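Local coordinates for protein endoglucanase (Komagataeibacter sucrofermentans, PDB 6VC5) that probably hydrolyses internal beta-1,4-glucosidic linkages in cellulose and related beta-glucans, as a family 8 glycosyl hydrolase, at residues Ala69-Trp73 with Asp85-Ala89; Tyr157-Met163 with Tyr229-Met235. One frame throughout, in Å; residues are numbered along the deposited sequence.

Contact 1 of 2, residues Ala69-Trp73 with Asp85-Ala89; sequences ALFSW and DKNNA
Trp73 meets Asn87, Asp85 and Ala89 and buries more surface in this contact than any other residue; it is easiest to follow outward from its backbone. Trp73 N donates to Asn87 O at 2.9 Å. CB lies against the methyl of Ala89, 4.2 Å from its CB. With chi1 at 75°, CG sits between the backbone N and the carbonyl carbon, which swings the indole back along 85-89; CD1 then passes 3.2 Å from Asn87 O, which lies in the ring plane at its edge. At the tip, NE1 donates to Asp85 OD2 at 3.0 Å, close to the indole plane but from above the carboxylate plane, the two planes standing 79° apart. The Trp73 ring also meets that of His32, their planes nearly parallel. The other oxygen, Asp85 OD1, takes the N-H of Asn87 and closes an Asx turn, fixing the carboxylate that receives the indole. A phenylalanine in place of Trp73 has no indole N-H, and the Asp85 carboxylate, held through OD1 alone within this contact, would probably be freer to turn. Farther in, Phe71 O is approached by Asn88 CA in a CH...O contact of 3.2 Å, and water 1 links that oxygen to Ala89 N. The amide of Asn88 bonds beyond the loops, to Asp93 and Ala141. Two loops flanking strand 74-76 are thus joined, the second shaped by its Asx turn and ending with Ala89 at the N-cap of helix 90-106.

Contact 2 of 2, residues Tyr157-Met163 with Tyr229-Met235; sequences YVMPSLM and YLSWAHM
Pro160 CG sits over the five-membered ring of Trp232, 3.4 Å from its centroid and only 12° off the normal, a close CH-pi contact. Tyr229 is met in the same manner by backbone: Val158 CA stands 4.0 Å above its phenol ring, almost straight over the centre. Both methyls of Val158 also touch the phenol, CG1 lying 3.8 Å from Tyr229 CE1 and CG2 near the hydroxyl end, while Pro160 CD reaches Tyr229 CD1.

Methionine contacts make up the other flank. Met159 CB lies 3.7 Å from Ala233 CB; its chain then bends at chi2 (-64°), bringing SD to 3.8 Å from Met235 SD, the two side chains nearly perpendicular. Met163 instead bends at chi3 (-68°), which turns CE onto Ala233, 3.6 Å from its CB. Met163 and Met235 run antiparallel alongside one another, Met235 CE lying 3.9 Å from Met163 SD.

No hydrogen bond crosses between the segments; the backbone bonds within each segment shape its own turn. Val158 O takes the N-H groups of both Ser161 and Leu162 in the first turn of helix 159-169, and a Schellman motif at His234 ends helix 225-232. This is apolar helix-to-helix packing, N-terminal turn against C-terminal turn, within the (alpha/alpha)6 barrel of family 8 glycosyl hydrolases.

Overall arrangement
Helices 90-106 and 110-126 adjoin both contacts. Contact 1 delivers the chain into the N-terminal end of helix 90-106, where Asp93 bonds to Phe71 N and Asn88 ND2; residues further along, Leu94, Leu95, Leu98 and Trp102, pack on side chains of the segments of contact 2. Helix 110-126 receives Leu70 and Phe71 from the first segment of contact 1 and bonds Ser161, in segment 157-163, through Tyr120. The two contacts do not touch: their centres are 22 Å apart and their nearest atoms about 8 Å. Contact 2 lies deeper, its centre about 10 Å from the centre of the chain, against 15 Å for the partly buried loops of contact 1.

Contact 1 of 2, residues Ala69-Trp73 with Asp85-Ala89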
loop_
_atom_site.group_PDB
_atom_site.type_symbol
_atom_site.label_atom_id
_atom_site.label_comp_id
_atom_site.label_asym_id
_atom_site.label_seq_id
_atom_site.Cartn_x
_atom_site.Cartn_y
_atom_site.Cartn_z
ATOM N N ALA A 69 15.239 -2.377 -11.270
ATOM C CA ALA A 69 15.025 -1.252 -10.369
ATOM C C ALA A 69 14.090 -1.575 -9.207
ATOM O O ALA A 69 13.798 -0.688 -8.403
ATOM C CB ALA A 69 14.497 -0.036 -11.146
ATOM N N LEU A 70 13.630 -2.819 -9.087
ATOM C CA LEU A 70 12.781 -3.190 -7.962
ATOM C C LEU A 70 13.635 -3.379 -6.706
ATOM O O LEU A 70 14.866 -3.301 -6.746
ATOM C CB LEU A 70 11.961 -4.425 -8.313
ATOM C CG LEU A 70 11.178 -4.342 -9.629
ATOM C CD1 LEU A 70 10.365 -5.610 -9.827
ATOM C CD2 LEU A 70 10.268 -3.128 -9.610
ATOM N N PHE A 71 12.974 -3.670 -5.581
ATOM C CA PHE A 71 13.611 -3.649 -4.267
ATOM C C PHE A 71 13.430 -4.979 -3.562
ATOM O O PHE A 71 12.321 -5.518 -3.509
ATOM C CB PHE A 71 13.021 -2.531 -3.391
ATOM C CG PHE A 71 13.288 -1.174 -3.934
ATOM C CD1 PHE A 71 14.371 -0.443 -3.484
ATOM C CD2 PHE A 71 12.465 -0.640 -4.920
ATOM C CE1 PHE A 71 14.652 0.801 -4.009
ATOM C CE2 PHE A 71 12.724 0.602 -5.440
ATOM C CZ PHE A 71 13.822 1.324 -4.992
ATOM N N SER A 72 14.512 -5.495 -2.995
ATOM C CA SER A 72 14.366 -6.610 -2.072
ATOM C C SER A 72 13.489 -6.174 -0.905
ATOM O O SER A 72 13.579 -5.040 -0.436
ATOM C CB SER A 72 15.738 -7.026 -1.568
ATOM O OG SER A 72 16.548 -7.499 -2.636
ATOM N N TRP A 73 12.621 -7.073 -0.441
ATOM C CA TRP A 73 11.558 -6.627 0.456
ATOM C C TRP A 73 12.052 -6.325 1.871
ATOM O O TRP A 73 11.416 -5.533 2.578
ATOM C CB TRP A 73 10.403 -7.630 0.476
ATOM C CG TRP A 73 10.668 -8.870 1.253
ATOM C CD1 TRP A 73 11.425 -9.944 0.861
ATOM C CD2 TRP A 73 10.158 -9.189 2.551
ATOM N NE1 TRP A 73 11.416 -10.910 1.848
ATOM C CE2 TRP A 73 10.647 -10.465 2.893
ATOM C CE3 TRP A 73 9.334 -8.511 3.458
ATOM C CZ2 TRP A 73 10.346 -11.078 4.110
ATOM C CZ3 TRP A 73 9.036 -9.119 4.669
ATOM C CH2 TRP A 73 9.542 -10.391 4.983
ATOM N N ASP A 85 17.095 -12.530 0.939
ATOM C CA ASP A 85 15.930 -12.855 0.123
ATOM C C ASP A 85 15.720 -11.707 -0.854
ATOM O O ASP A 85 15.396 -10.588 -0.438
ATOM C CB ASP A 85 14.692 -13.038 1.006
ATOM C CG ASP A 85 13.439 -13.394 0.212
ATOM O OD1 ASP A 85 13.522 -13.586 -1.025
ATOM O OD2 ASP A 85 12.363 -13.518 0.842
ATOM N N LYS A 86 15.890 -11.983 -2.148
ATOM C CA LYS A 86 15.784 -10.930 -3.152
ATOM C C LYS A 86 14.359 -10.705 -3.641
ATOM O O LYS A 86 14.146 -9.821 -4.481
ATOM C CB LYS A 86 16.698 -11.225 -4.345
ATOM C CG LYS A 86 18.170 -11.426 -3.975
ATOM C CD LYS A 86 18.748 -10.236 -3.228
ATOM C CE LYS A 86 20.250 -10.414 -3.030
ATOM N NZ LYS A 86 20.844 -9.350 -2.170
ATOM N N ASN A 87 13.382 -11.468 -3.150
ATOM C CA ASN A 87 11.999 -11.259 -3.562
ATOM C C ASN A 87 11.568 -9.825 -3.248
ATOM O O ASN A 87 11.976 -9.239 -2.240
ATOM C CB ASN A 87 11.094 -12.259 -2.834
ATOM C CG ASN A 87 9.762 -12.459 -3.524
ATOM O OD1 ASN A 87 9.606 -12.141 -4.698
ATOM N ND2 ASN A 87 8.796 -13.011 -2.798
ATOM N N ASN A 88 10.746 -9.258 -4.120
ATOM C CA ASN A 88 10.231 -7.910 -3.947
ATOM C C ASN A 88 8.790 -7.953 -3.455
ATOM O O ASN A 88 8.124 -8.998 -3.469
ATOM C CB ASN A 88 10.299 -7.154 -5.274
ATOM C CG ASN A 88 9.338 -7.717 -6.287
ATOM O OD1 ASN A 88 9.446 -8.890 -6.671
ATOM N ND2 ASN A 88 8.367 -6.897 -6.709
ATOM N N ALA A 89 8.322 -6.800 -2.991
ATOM C CA ALA A 89 6.919 -6.582 -2.661
ATOM C C ALA A 89 6.457 -5.394 -3.489
ATOM O O ALA A 89 6.960 -4.277 -3.319
ATOM C CB ALA A 89 6.713 -6.314 -1.167
HETATM O O HOH W 1 9.965 -4.422 -2.719
HETATM O O HOH W 2 19.368 -6.509 -2.980
#

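Contact 2 of 2, residues Tyr157-Met163 with Tyr229-Met235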
loop_
_atom_site.group_PDB
_atom_site.type_symbol
_atom_site.label_atom_id
_atom_site.label_comp_id
_atom_site.label_asym_id
_atom_site.label_seq_id
_atom_site.Cartn_x
_atom_site.Cartn_y
_atom_site.Cartn_z
ATOM N N TYR A 157 -2.445 -2.623 -5.183
ATOM C CA TYR A 157 -2.846 -1.658 -6.206
ATOM C C TYR A 157 -2.864 -0.285 -5.546
ATOM O O TYR A 157 -3.904 0.243 -5.136
ATOM C CB TYR A 157 -4.211 -2.010 -6.780
ATOM C CG TYR A 157 -4.200 -3.101 -7.822
ATOM C CD1 TYR A 157 -4.255 -2.793 -9.176
ATOM C CD2 TYR A 157 -4.152 -4.440 -7.452
ATOM C CE1 TYR A 157 -4.261 -3.789 -10.136
ATOM C CE2 TYR A 157 -4.156 -5.448 -8.406
ATOM C CZ TYR A 157 -4.215 -5.114 -9.748
ATOM O OH TYR A 157 -4.223 -6.120 -10.692
ATOM N N VAL A 158 -1.672 0.284 -5.412
ATOM C CA VAL A 158 -1.511 1.608 -4.824
ATOM C C VAL A 158 -1.973 2.596 -5.886
ATOM O O VAL A 158 -1.169 3.124 -6.667
ATOM C CB VAL A 158 -0.053 1.823 -4.375
ATOM C CG1 VAL A 158 0.138 3.210 -3.744
ATOM C CG2 VAL A 158 0.378 0.724 -3.393
ATOM N N MET A 159 -3.281 2.825 -5.939
ATOM C CA MET A 159 -3.857 3.510 -7.092
ATOM C C MET A 159 -3.263 4.890 -7.372
ATOM O O MET A 159 -3.025 5.188 -8.552
ATOM C CB MET A 159 -5.393 3.500 -7.017
ATOM C CG MET A 159 -6.025 2.107 -7.221
ATOM S SD MET A 159 -5.754 1.379 -8.870
ATOM C CE MET A 159 -7.059 0.116 -8.927
ATOM N N PRO A 160 -2.984 5.754 -6.388
ATOM C CA PRO A 160 -2.343 7.045 -6.719
ATOM C C PRO A 160 -0.967 6.893 -7.343
ATOM O O PRO A 160 -0.512 7.794 -8.068
ATOM C CB PRO A 160 -2.240 7.745 -5.362
ATOM C CG PRO A 160 -3.342 7.116 -4.542
ATOM C CD PRO A 160 -3.406 5.690 -4.972
ATOM N N SER A 161 -0.278 5.784 -7.067
ATOM C CA SER A 161 1.010 5.554 -7.703
ATOM C C SER A 161 0.853 5.111 -9.153
ATOM O O SER A 161 1.638 5.527 -10.018
ATOM C CB SER A 161 1.805 4.515 -6.917
ATOM O OG SER A 161 3.117 4.462 -7.426
ATOM N N LEU A 162 -0.139 4.256 -9.434
ATOM C CA LEU A 162 -0.424 3.886 -10.819
ATOM C C LEU A 162 -0.838 5.102 -11.637
ATOM O O LEU A 162 -0.451 5.230 -12.803
ATOM C CB LEU A 162 -1.497 2.791 -10.867
ATOM C CG LEU A 162 -1.176 1.492 -10.125
ATOM C CD1 LEU A 162 -2.300 0.483 -10.341
ATOM C CD2 LEU A 162 0.148 0.925 -10.577
ATOM N N MET A 163 -1.624 6.007 -11.043
ATOM C CA MET A 163 -2.016 7.228 -11.741
ATOM C C MET A 163 -0.798 8.096 -12.029
ATOM O O MET A 163 -0.692 8.709 -13.099
ATOM C CB MET A 163 -3.008 8.016 -10.876
ATOM C CG MET A 163 -4.262 7.264 -10.413
ATOM S SD MET A 163 -5.605 8.376 -9.925
ATOM C CE MET A 163 -5.003 9.157 -8.454
ATOM N N TYR A 229 -7.201 3.447 -0.868
ATOM C CA TYR A 229 -6.588 3.778 -2.155
ATOM C C TYR A 229 -7.638 4.118 -3.206
ATOM O O TYR A 229 -7.423 5.021 -4.027
ATOM C CB TYR A 229 -5.671 2.647 -2.640
ATOM C CG TYR A 229 -4.353 2.534 -1.893
ATOM C CD1 TYR A 229 -3.585 3.666 -1.627
ATOM C CD2 TYR A 229 -3.863 1.291 -1.484
ATOM C CE1 TYR A 229 -2.382 3.571 -0.957
ATOM C CE2 TYR A 229 -2.653 1.194 -0.813
ATOM C CZ TYR A 229 -1.928 2.338 -0.552
ATOM O OH TYR A 229 -0.724 2.255 0.113
ATOM N N LEU A 230 -8.775 3.405 -3.204
ATOM C CA LEU A 230 -9.845 3.700 -4.158
ATOM C C LEU A 230 -10.431 5.081 -3.911
ATOM O O LEU A 230 -10.670 5.839 -4.861
ATOM C CB LEU A 230 -10.944 2.646 -4.059
ATOM C CG LEU A 230 -10.587 1.249 -4.558
ATOM C CD1 LEU A 230 -11.771 0.304 -4.324
ATOM C CD2 LEU A 230 -10.195 1.287 -6.022
ATOM N N SER A 231 -10.665 5.431 -2.646
ATOM C CA SER A 231 -11.177 6.766 -2.336
ATOM C C SER A 231 -10.172 7.841 -2.737
ATOM O O SER A 231 -10.528 8.835 -3.386
ATOM C CB SER A 231 -11.501 6.865 -0.848
ATOM O OG SER A 231 -12.074 8.128 -0.562
ATOM N N TRP A 232 -8.907 7.642 -2.371
ATOM C CA TRP A 232 -7.856 8.619 -2.647
ATOM C C TRP A 232 -7.738 8.895 -4.144
ATOM O O TRP A 232 -7.598 10.051 -4.565
ATOM C CB TRP A 232 -6.569 8.023 -2.080
ATOM C CG TRP A 232 -5.295 8.804 -2.121
ATOM C CD1 TRP A 232 -5.042 9.987 -2.758
ATOM C CD2 TRP A 232 -4.077 8.414 -1.491
ATOM N NE1 TRP A 232 -3.722 10.358 -2.549
ATOM C CE2 TRP A 232 -3.115 9.402 -1.776
ATOM C CE3 TRP A 232 -3.711 7.320 -0.699
ATOM C CZ2 TRP A 232 -1.804 9.321 -1.304
ATOM C CZ3 TRP A 232 -2.415 7.238 -0.234
ATOM C CH2 TRP A 232 -1.476 8.238 -0.533
ATOM N N ALA A 233 -7.846 7.854 -4.965
ATOM C CA ALA A 233 -7.749 7.974 -6.416
ATOM C C ALA A 233 -9.067 8.342 -7.096
ATOM O O ALA A 233 -9.107 8.384 -8.333
ATOM C CB ALA A 233 -7.218 6.669 -7.010
ATOM N N HIS A 234 -10.138 8.594 -6.339
ATOM C CA HIS A 234 -11.452 8.946 -6.898
ATOM C C HIS A 234 -12.022 7.827 -7.768
ATOM O O HIS A 234 -12.699 8.072 -8.771
ATOM C CB HIS A 234 -11.415 10.289 -7.634
ATOM C CG HIS A 234 -10.782 11.389 -6.838
ATOM N ND1 HIS A 234 -11.357 11.907 -5.699
ATOM C CD2 HIS A 234 -9.617 12.054 -7.010
ATOM C CE1 HIS A 234 -10.578 12.855 -5.207
ATOM N NE2 HIS A 234 -9.514 12.964 -5.984
ATOM N N MET A 235 -11.756 6.585 -7.364
ATOM C CA MET A 235 -12.207 5.404 -8.086
ATOM C C MET A 235 -13.231 4.591 -7.311
ATOM O O MET A 235 -13.640 3.528 -7.794
ATOM C CB MET A 235 -11.023 4.483 -8.429
ATOM C CG MET A 235 -10.001 5.047 -9.420
ATOM S SD MET A 235 -8.509 3.985 -9.527
ATOM C CE MET A 235 -7.467 4.973 -10.589
#